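Local coordinates for porin (PDB 5DL7), which probably acts as a channel of the OprD-type porin family, a beta-barrel of the outer membrane through which small solutes are thought to pass, at residues I54-S59 with D71-A76; A193-F198 with A217-I222; Y284-G289 with D316-S321. All blocks are in the same frame, centred on the assembly; numbering follows the deposited sequence.

Contact 1 of 3, residues I54-S59 with D71-A76; sequences IFKGQS and DVLAMA
Four backbone hydrogen bonds join F55 to A74 and G57 to V72, one pair of bonds at each hydrogen-bonded position. The shortest runs from F55 N to A74 O at 2.8 Å, and the longest runs from V72 N to G57 O at 3.0 Å. With strand axes 4.7 Å apart and their directions 179° apart, this is a regular antiparallel pair, and I54, K56 and Q58 face M75, L73 and D71 at the non-hydrogen-bonded positions. From these positions CA-H groups point at the same carbonyls that accept the N-H bonds, for example I54 CA at A74 O, 3.2 Å away.

The side chains separate into two faces. On the face of F55, V72 and A74, the ring is met at its edge: V72 CG1 lies 3.7 Å from F55 CE2, near the ring plane. V72 holds CG1 between its own backbone N and carbonyl carbon (chi1 65°), and the methyl rests beside G57, where the lack of a side chain leaves room for it and for the F55 edge. On the other face I54 and L73 run side by side, with I54 CG2 3.7 Å from L73 CD1. Toward the end of the pair D71 turns its carboxylate across Q58, placing OD1 3.3 Å from Q58 CB; the amide and carboxylate planes stand 78° apart, and the charge of D71 is met by a salt bridge to K114.

Strands 46-58 and 66-79 form a beta hairpin of the barrel wall. Strand 22-36 pairs with the other edge of strand 46-58, through I54 with T26 and K56 with E24, while strand 105-117 flanks strand 66-79, where V72 touches I109 and I111.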
loop_
_atom_site.group_PDB
_atom_site.type_symbol
_atom_site.label_atom_id
_atom_site.label_comp_id
_atom_site.label_asym_id
_atom_site.label_seq_id
_atom_site.Cartn_x
_atom_site.Cartn_y
_atom_site.Cartn_z
ATOM N N ILE A 54 -11.490 -12.666 6.523
ATOM C CA ILE A 54 -10.339 -12.446 7.287
ATOM C C ILE A 54 -10.689 -12.266 8.790
ATOM O O ILE A 54 -11.546 -11.392 9.140
ATOM C CB ILE A 54 -9.667 -11.125 6.860
ATOM C CG1 ILE A 54 -9.300 -11.172 5.380
ATOM C CG2 ILE A 54 -8.360 -10.839 7.609
ATOM C CD1 ILE A 54 -9.781 -10.035 4.566
ATOM N N PHE A 55 -9.990 -13.030 9.667
ATOM C CA PHE A 55 -10.154 -12.949 11.098
ATOM C C PHE A 55 -8.867 -12.341 11.644
ATOM O O PHE A 55 -7.768 -12.887 11.385
ATOM C CB PHE A 55 -10.420 -14.281 11.784
ATOM C CG PHE A 55 -10.424 -14.160 13.242
ATOM C CD1 PHE A 55 -11.539 -13.616 13.888
ATOM C CD2 PHE A 55 -9.378 -14.492 13.936
ATOM C CE1 PHE A 55 -11.517 -13.479 15.304
ATOM C CE2 PHE A 55 -9.315 -14.327 15.311
ATOM C CZ PHE A 55 -10.376 -13.867 15.990
ATOM N N LYS A 56 -8.953 -11.279 12.460
ATOM C CA LYS A 56 -7.764 -10.648 13.079
ATOM C C LYS A 56 -7.992 -10.528 14.505
ATOM O O LYS A 56 -8.986 -9.922 14.939
ATOM C CB LYS A 56 -7.529 -9.263 12.381
ATOM C CG LYS A 56 -6.366 -8.532 12.996
ATOM C CD LYS A 56 -5.995 -7.264 12.246
ATOM C CE LYS A 56 -4.849 -6.644 13.025
ATOM N NZ LYS A 56 -4.011 -5.849 12.055
ATOM N N GLY A 57 -7.192 -11.206 15.308
ATOM C CA GLY A 57 -7.388 -11.341 16.740
ATOM C C GLY A 57 -6.086 -10.784 17.403
ATOM O O GLY A 57 -4.994 -11.108 16.946
ATOM N N GLN A 58 -6.192 -9.972 18.471
ATOM C CA GLN A 58 -5.017 -9.483 19.188
ATOM C C GLN A 58 -5.296 -9.560 20.643
ATOM O O GLN A 58 -6.225 -8.878 21.027
ATOM C CB GLN A 58 -4.688 -8.005 18.677
ATOM C CG GLN A 58 -4.643 -7.797 17.219
ATOM C CD GLN A 58 -4.513 -6.354 16.785
ATOM O OE1 GLN A 58 -5.260 -5.862 15.970
ATOM N NE2 GLN A 58 -3.495 -5.720 17.219
ATOM N N SER A 59 -4.642 -10.457 21.438
ATOM C CA SER A 59 -4.929 -10.653 22.803
ATOM C C SER A 59 -4.307 -9.430 23.579
ATOM O O SER A 59 -3.592 -8.658 23.049
ATOM C CB SER A 59 -4.407 -11.910 23.410
ATOM O OG SER A 59 -2.990 -11.710 23.478
ATOM N N ASP A 71 -1.252 -12.875 18.768
ATOM C CA ASP A 71 -2.129 -12.236 17.791
ATOM C C ASP A 71 -2.228 -13.346 16.612
ATOM O O ASP A 71 -1.384 -14.190 16.427
ATOM C CB ASP A 71 -1.588 -11.032 17.094
ATOM C CG ASP A 71 -1.255 -9.779 18.059
ATOM O OD1 ASP A 71 -1.924 -9.758 19.098
ATOM O OD2 ASP A 71 -0.304 -8.907 17.744
ATOM N N VAL A 72 -3.310 -13.305 15.895
ATOM C CA VAL A 72 -3.560 -14.255 14.845
ATOM C C VAL A 72 -4.210 -13.506 13.666
ATOM O O VAL A 72 -5.055 -12.570 13.853
ATOM C CB VAL A 72 -4.312 -15.392 15.317
ATOM C CG1 VAL A 72 -5.663 -14.975 15.738
ATOM C CG2 VAL A 72 -4.586 -16.481 14.242
ATOM N N LEU A 73 -3.867 -13.905 12.423
ATOM C CA LEU A 73 -4.534 -13.352 11.251
ATOM C C LEU A 73 -4.935 -14.655 10.413
ATOM O O LEU A 73 -4.033 -15.282 9.957
ATOM C CB LEU A 73 -3.624 -12.530 10.525
ATOM C CG LEU A 73 -4.093 -11.826 9.278
ATOM C CD1 LEU A 73 -5.249 -10.822 9.556
ATOM C CD2 LEU A 73 -2.938 -11.238 8.540
ATOM N N ALA A 74 -6.143 -14.877 10.107
ATOM C CA ALA A 74 -6.600 -16.060 9.313
ATOM C C ALA A 74 -7.359 -15.557 8.098
ATOM O O ALA A 74 -8.216 -14.669 8.228
ATOM C CB ALA A 74 -7.424 -16.921 10.150
ATOM N N MET A 75 -7.085 -16.134 6.888
ATOM C CA MET A 75 -7.517 -15.639 5.523
ATOM C C MET A 75 -8.007 -16.811 4.737
ATOM O O MET A 75 -7.380 -17.863 4.774
ATOM C CB MET A 75 -6.431 -14.976 4.846
ATOM C CG MET A 75 -5.903 -13.730 5.537
ATOM S SD MET A 75 -4.271 -13.199 5.183
ATOM C CE MET A 75 -3.345 -14.345 6.325
ATOM N N ALA A 76 -9.237 -16.728 4.191
ATOM C CA ALA A 76 -9.756 -17.737 3.272
ATOM C C ALA A 76 -10.345 -16.974 2.078
ATOM O O ALA A 76 -11.272 -16.210 2.289
ATOM C CB ALA A 76 -10.729 -18.599 3.947
#

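Contact 2 of 3, residues A193-F198 with A217-I222; sequences ATTDSF and AELKDI
K220 reaches over the T195-S197 loop just beyond a beta-barrel strand pair, F198 and L219 being a non-hydrogen-bonded antiparallel bridge between strands 198-206 and 210-219. Its backbone is held first: K220 N donates to S197 O at 3.0 Å. From there the side chain can be traced outward. CB packs against S197 O and lies 3.7 Å from T195 OG1; CG is anti to the backbone N (chi1 -178°), which sends the extended chain toward D196. CD passes 3.4 Å from D196 OD1 and also lies near S197 OG, and CE passes the same D196 OD1 at longer range. A bend at the last torsion then brings NZ to D196 OD1 at 3.1 Å, a salt bridge that uses the syn lone pair of the carboxylate. As D196 is exposed, solvent probably weakens the pairing.

Below these polar groups the contact is apolar. T195 CG2 meets L219 CD1 at 3.5 Å and I222 CD1 farther off, and I222 CD1 also touches A193 CB. The F198 ring reaches A217 CB through CZ at 3.6 Å, while L219 CB lies in the ring plane at its edge. I259 covers A193 and I222 from a neighbouring loop. T195 OG1 ties the loop to the other segment by donating to K220 O at 2.6 Å, approaching from above the carbonyl plane, 42° out of it.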
loop_
_atom_site.group_PDB
_atom_site.type_symbol
_atom_site.label_atom_id
_atom_site.label_comp_id
_atom_site.label_asym_id
_atom_site.label_seq_id
_atom_site.Cartn_x
_atom_site.Cartn_y
_atom_site.Cartn_z
ATOM N N ALA A 193 15.262 -9.508 -7.638
ATOM C CA ALA A 193 16.138 -10.309 -6.858
ATOM C C ALA A 193 15.587 -10.618 -5.499
ATOM O O ALA A 193 14.759 -9.918 -4.974
ATOM C CB ALA A 193 17.489 -9.636 -6.649
ATOM N N THR A 194 16.098 -11.688 -4.918
ATOM C CA THR A 194 15.704 -12.023 -3.567
ATOM C C THR A 194 16.967 -12.114 -2.722
ATOM O O THR A 194 18.113 -12.294 -3.173
ATOM C CB THR A 194 14.876 -13.282 -3.439
ATOM O OG1 THR A 194 15.718 -14.330 -3.913
ATOM C CG2 THR A 194 13.585 -13.265 -4.242
ATOM N N THR A 195 16.751 -12.133 -1.424
ATOM C CA THR A 195 17.841 -12.204 -0.468
ATOM C C THR A 195 17.401 -12.782 0.858
ATOM O O THR A 195 16.234 -13.082 1.022
ATOM C CB THR A 195 18.478 -10.730 -0.328
ATOM O OG1 THR A 195 19.743 -10.805 0.329
ATOM C CG2 THR A 195 17.528 -9.830 0.398
ATOM N N ASP A 196 18.281 -12.878 1.811
ATOM C CA ASP A 196 17.783 -13.528 2.959
ATOM C C ASP A 196 17.386 -12.714 4.134
ATOM O O ASP A 196 17.091 -13.319 5.204
ATOM C CB ASP A 196 18.610 -14.572 3.399
ATOM C CG ASP A 196 19.909 -14.150 3.657
ATOM O OD1 ASP A 196 20.184 -13.025 3.923
ATOM O OD2 ASP A 196 20.760 -15.078 3.385
ATOM N N SER A 197 17.552 -11.407 4.056
ATOM C CA SER A 197 17.083 -10.621 5.180
ATOM C C SER A 197 16.920 -9.151 4.879
ATOM O O SER A 197 17.484 -8.622 3.952
ATOM C CB SER A 197 17.942 -10.928 6.391
ATOM O OG SER A 197 19.104 -10.177 6.268
ATOM N N PHE A 198 16.080 -8.510 5.716
ATOM C CA PHE A 198 15.754 -7.110 5.591
ATOM C C PHE A 198 15.664 -6.621 7.063
ATOM O O PHE A 198 15.040 -7.272 7.918
ATOM C CB PHE A 198 14.463 -6.899 4.882
ATOM C CG PHE A 198 13.964 -5.473 4.858
ATOM C CD1 PHE A 198 13.132 -5.073 5.889
ATOM C CD2 PHE A 198 14.354 -4.501 3.936
ATOM C CE1 PHE A 198 12.765 -3.730 6.007
ATOM C CE2 PHE A 198 13.818 -3.181 3.968
ATOM C CZ PHE A 198 13.016 -2.803 5.018
ATOM N N ALA A 217 16.849 1.515 6.541
ATOM C CA ALA A 217 16.555 0.132 6.128
ATOM C C ALA A 217 17.739 -0.410 5.261
ATOM O O ALA A 217 18.430 0.324 4.545
ATOM C CB ALA A 217 15.328 -0.002 5.294
ATOM N N GLU A 218 17.912 -1.717 5.385
ATOM C CA GLU A 218 18.849 -2.463 4.550
ATOM C C GLU A 218 18.139 -3.727 4.097
ATOM O O GLU A 218 17.841 -4.597 4.900
ATOM C CB GLU A 218 20.156 -2.731 5.233
ATOM C CG GLU A 218 21.096 -3.500 4.310
ATOM C CD GLU A 218 22.404 -3.879 5.001
ATOM O OE1 GLU A 218 23.071 -2.992 5.432
ATOM O OE2 GLU A 218 22.587 -5.043 5.267
ATOM N N LEU A 219 18.096 -3.893 2.743
ATOM C CA LEU A 219 17.727 -5.219 2.136
ATOM C C LEU A 219 19.047 -5.822 1.694
ATOM O O LEU A 219 19.737 -5.273 0.795
ATOM C CB LEU A 219 16.830 -4.957 0.944
ATOM C CG LEU A 219 16.326 -6.127 0.150
ATOM C CD1 LEU A 219 15.469 -7.033 1.035
ATOM C CD2 LEU A 219 15.554 -5.699 -1.058
ATOM N N LYS A 220 19.410 -6.901 2.379
ATOM C CA LYS A 220 20.823 -7.411 2.391
ATOM C C LYS A 220 21.267 -7.679 0.933
ATOM O O LYS A 220 20.552 -8.338 0.163
ATOM C CB LYS A 220 20.890 -8.694 3.147
ATOM C CG LYS A 220 22.350 -9.200 3.221
ATOM C CD LYS A 220 22.331 -10.448 4.020
ATOM C CE LYS A 220 23.695 -11.145 4.086
ATOM N NZ LYS A 220 23.219 -12.574 4.145
ATOM N N ASP A 221 22.402 -7.096 0.521
ATOM C CA ASP A 221 23.058 -7.288 -0.808
ATOM C C ASP A 221 22.240 -6.703 -1.921
ATOM O O ASP A 221 22.505 -7.007 -3.112
ATOM C CB ASP A 221 23.313 -8.810 -0.966
ATOM C CG ASP A 221 24.428 -9.297 -0.153
ATOM O OD1 ASP A 221 25.461 -8.647 -0.033
ATOM O OD2 ASP A 221 24.303 -10.441 0.348
ATOM N N ILE A 222 21.256 -5.834 -1.653
ATOM C CA ILE A 222 20.432 -5.191 -2.617
ATOM C C ILE A 222 20.468 -3.682 -2.497
ATOM O O ILE A 222 21.007 -3.018 -3.329
ATOM C CB ILE A 222 19.000 -5.742 -2.723
ATOM C CG1 ILE A 222 19.066 -7.298 -2.983
ATOM C CG2 ILE A 222 18.276 -5.050 -3.840
ATOM C CD1 ILE A 222 17.695 -7.919 -3.067
#

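Contact 3 of 3, residues Y284-G289 with D316-S321; sequences YMQSFG and DEKVYS. With C8E ((hydroxyethyloxy)tri(ethyloxy)octane), chain L.
Y284 turns the edge of its ring toward the face of Y320, a T-shaped pair with centroids 5.3 Å apart and planes at 64°. This marks the close-packed end of an antiparallel strand pair in the barrel wall. Y284 CE1 comes to 3.6 Å from Y320 CE2, and behind the rings M285 and V319 exchange two backbone hydrogen bonds, V319 N to M285 O being the shorter at 2.8 Å. On the buried face, M285 CE folds back through a bent last torsion (chi3 -69°) to lie 3.8 Å from V319 CG2.

The tyrosine tip begins the change to polar packing. Y284 OH donates to Q286 OE1 at 2.6 Å from above the amide plane, accepts a hydrogen bond from water 1, and lies along the aliphatic part of K318, whose CG is 3.6 Å away. K318 NZ itself goes to D352 in the next strand.

Past the S287 N bond to E317 O, direct N-H bonds between the segments give way to water bridges. Water 3 joins G289 N to D316 OD1, donating to the carboxylate at 2.6 Å, while water 2 connects S287 OG with D316 N. A detergent molecule lies along F288 and G289. The chemistry implies a pairing held directly, by backbone bonds and aromatic contact, at the tyrosine end and through water at the loop end.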
loop_
_atom_site.group_PDB
_atom_site.type_symbol
_atom_site.label_atom_id
_atom_site.label_comp_id
_atom_site.label_asym_id
_atom_site.label_seq_id
_atom_site.Cartn_x
_atom_site.Cartn_y
_atom_site.Cartn_z
ATOM N N TYR A 284 3.140 17.030 -5.779
ATOM C CA TYR A 284 4.333 17.068 -6.575
ATOM C C TYR A 284 5.233 15.931 -6.184
ATOM O O TYR A 284 5.372 15.626 -4.970
ATOM C CB TYR A 284 5.125 18.380 -6.438
ATOM C CG TYR A 284 6.265 18.450 -7.362
ATOM C CD1 TYR A 284 6.047 18.557 -8.730
ATOM C CD2 TYR A 284 7.462 18.276 -6.927
ATOM C CE1 TYR A 284 7.116 18.646 -9.654
ATOM C CE2 TYR A 284 8.556 18.403 -7.824
ATOM C CZ TYR A 284 8.338 18.476 -9.175
ATOM O OH TYR A 284 9.461 18.577 -10.090
ATOM N N MET A 285 5.856 15.294 -7.200
ATOM C CA MET A 285 6.910 14.339 -6.945
ATOM C C MET A 285 8.043 14.545 -7.896
ATOM O O MET A 285 7.835 14.928 -9.021
ATOM C CB MET A 285 6.467 12.860 -6.959
ATOM C CG MET A 285 5.159 12.558 -6.245
ATOM S SD MET A 285 4.906 10.851 -5.815
ATOM C CE MET A 285 4.673 10.109 -7.443
ATOM N N GLN A 286 9.220 14.191 -7.429
ATOM C CA GLN A 286 10.361 14.089 -8.341
ATOM C C GLN A 286 11.422 13.109 -7.924
ATOM O O GLN A 286 11.806 13.032 -6.761
ATOM C CB GLN A 286 11.007 15.490 -8.519
ATOM C CG GLN A 286 12.174 15.584 -9.482
ATOM C CD GLN A 286 12.614 17.019 -9.810
ATOM O OE1 GLN A 286 11.925 17.964 -9.468
ATOM N NE2 GLN A 286 13.660 17.139 -10.637
ATOM N N SER A 287 11.868 12.312 -8.907
ATOM C CA SER A 287 12.984 11.490 -8.754
ATOM C C SER A 287 14.271 12.084 -9.185
ATOM O O SER A 287 14.346 12.695 -10.272
ATOM C CB SER A 287 12.665 10.196 -9.596
ATOM O OG SER A 287 13.650 9.236 -9.406
ATOM N N PHE A 288 15.336 11.816 -8.420
ATOM C CA PHE A 288 16.677 12.280 -8.764
ATOM C C PHE A 288 17.658 11.117 -8.716
ATOM O O PHE A 288 17.523 10.270 -7.872
ATOM C CB PHE A 288 17.247 13.307 -7.734
ATOM C CG PHE A 288 16.321 14.516 -7.569
ATOM C CD1 PHE A 288 15.260 14.473 -6.730
ATOM C CD2 PHE A 288 16.599 15.708 -8.360
ATOM C CE1 PHE A 288 14.398 15.578 -6.637
ATOM C CE2 PHE A 288 15.850 16.869 -8.125
ATOM C CZ PHE A 288 14.757 16.761 -7.263
ATOM N N GLY A 289 18.716 11.182 -9.557
ATOM C CA GLY A 289 19.715 10.135 -9.482
ATOM C C GLY A 289 19.706 9.169 -10.675
ATOM O O GLY A 289 18.904 9.359 -11.549
ATOM N N ASP A 316 13.946 9.903 -12.987
ATOM C CA ASP A 316 13.764 11.295 -13.383
ATOM C C ASP A 316 12.374 11.809 -13.498
ATOM O O ASP A 316 12.162 12.962 -13.899
ATOM C CB ASP A 316 14.505 11.587 -14.637
ATOM C CG ASP A 316 16.090 11.597 -14.366
ATOM O OD1 ASP A 316 16.637 11.622 -13.284
ATOM O OD2 ASP A 316 16.654 11.868 -15.419
ATOM N N GLU A 317 11.396 11.001 -13.065
ATOM C CA GLU A 317 9.990 11.384 -13.318
ATOM C C GLU A 317 9.598 12.541 -12.388
ATOM O O GLU A 317 9.779 12.424 -11.172
ATOM C CB GLU A 317 9.155 10.196 -13.026
ATOM C CG GLU A 317 7.677 10.359 -13.309
ATOM C CD GLU A 317 6.845 9.132 -13.468
ATOM O OE1 GLU A 317 7.326 8.009 -13.184
ATOM O OE2 GLU A 317 5.625 9.308 -13.905
ATOM N N LYS A 318 9.031 13.542 -13.026
ATOM C CA LYS A 318 8.386 14.673 -12.338
ATOM C C LYS A 318 6.933 14.469 -12.413
ATOM O O LYS A 318 6.365 14.241 -13.516
ATOM C CB LYS A 318 8.745 15.999 -13.026
ATOM C CG LYS A 318 10.204 16.364 -12.834
ATOM C CD LYS A 318 10.329 17.697 -13.619
ATOM C CE LYS A 318 11.719 18.201 -13.547
ATOM N NZ LYS A 318 12.435 17.430 -14.607
ATOM N N VAL A 319 6.218 14.599 -11.294
ATOM C CA VAL A 319 4.818 14.375 -11.229
ATOM C C VAL A 319 4.034 15.545 -10.628
ATOM O O VAL A 319 4.498 16.065 -9.611
ATOM C CB VAL A 319 4.452 13.118 -10.400
ATOM C CG1 VAL A 319 2.960 12.759 -10.440
ATOM C CG2 VAL A 319 5.218 11.849 -10.829
ATOM N N TYR A 320 2.998 15.900 -11.330
ATOM C CA TYR A 320 2.089 17.032 -10.937
ATOM C C TYR A 320 0.745 16.446 -10.719
ATOM O O TYR A 320 0.178 15.834 -11.609
ATOM C CB TYR A 320 2.053 18.110 -12.047
ATOM C CG TYR A 320 3.421 18.543 -12.462
ATOM C CD1 TYR A 320 4.104 17.771 -13.445
ATOM C CD2 TYR A 320 4.043 19.660 -11.946
ATOM C CE1 TYR A 320 5.341 18.183 -13.881
ATOM C CE2 TYR A 320 5.315 20.089 -12.454
ATOM C CZ TYR A 320 5.909 19.294 -13.363
ATOM O OH TYR A 320 7.190 19.599 -13.884
ATOM N N SER A 321 0.081 16.771 -9.577
ATOM C CA SER A 321 -1.281 16.242 -9.373
ATOM C C SER A 321 -2.195 17.254 -8.649
ATOM O O SER A 321 -1.751 18.217 -8.032
ATOM C CB SER A 321 -1.257 14.937 -8.524
ATOM O OG SER A 321 -0.986 15.319 -7.157
HETATM C C11 C8E L . 21.193 15.246 -4.131
HETATM O O12 C8E L . 19.989 14.621 -4.780
HETATM C C13 C8E L . 19.204 15.583 -5.440
HETATM C C14 C8E L . 19.962 16.022 -6.695
HETATM O O15 C8E L . 20.534 14.891 -7.470
HETATM C C16 C8E L . 20.875 15.430 -8.732
HETATM C C17 C8E L . 21.310 14.286 -9.610
HETATM O O18 C8E L . 22.501 13.754 -9.026
HETATM C C19 C8E L . 23.037 12.694 -9.858
HETATM C C20 C8E L . 23.982 11.820 -9.075
HETATM O O21 C8E L . 23.317 10.814 -8.229
HETATM O O HOH W 1 9.371 20.785 -11.725
HETATM O O HOH W 2 16.115 9.612 -10.875
HETATM O O HOH W 3 18.735 12.595 -12.024
#

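How the contacts relate
Each contact joins different elements: contact 1 strands 46-58 and 66-79, contact 3 strands 278-288 and 318-327, both in the barrel wall, and contact 2 the loop before strand 198-206 and the end of strand 210-219. None touches another; the nearest atoms of contacts 2 and 3 are about 14 Å apart. Contacts 1 and 3 sit on opposite sides of the chain's centre, their centres about 38 Å apart. Contact 1 is a surface contact relying on direct backbone bonds. Contacts 2 and 3 are partly buried, near calcium-binding E253 and E261; backbone bonds persist, one and three respectively, joined by hydroxyl and salt-bridge links in contact 2 and by inter-segment waters in contact 3.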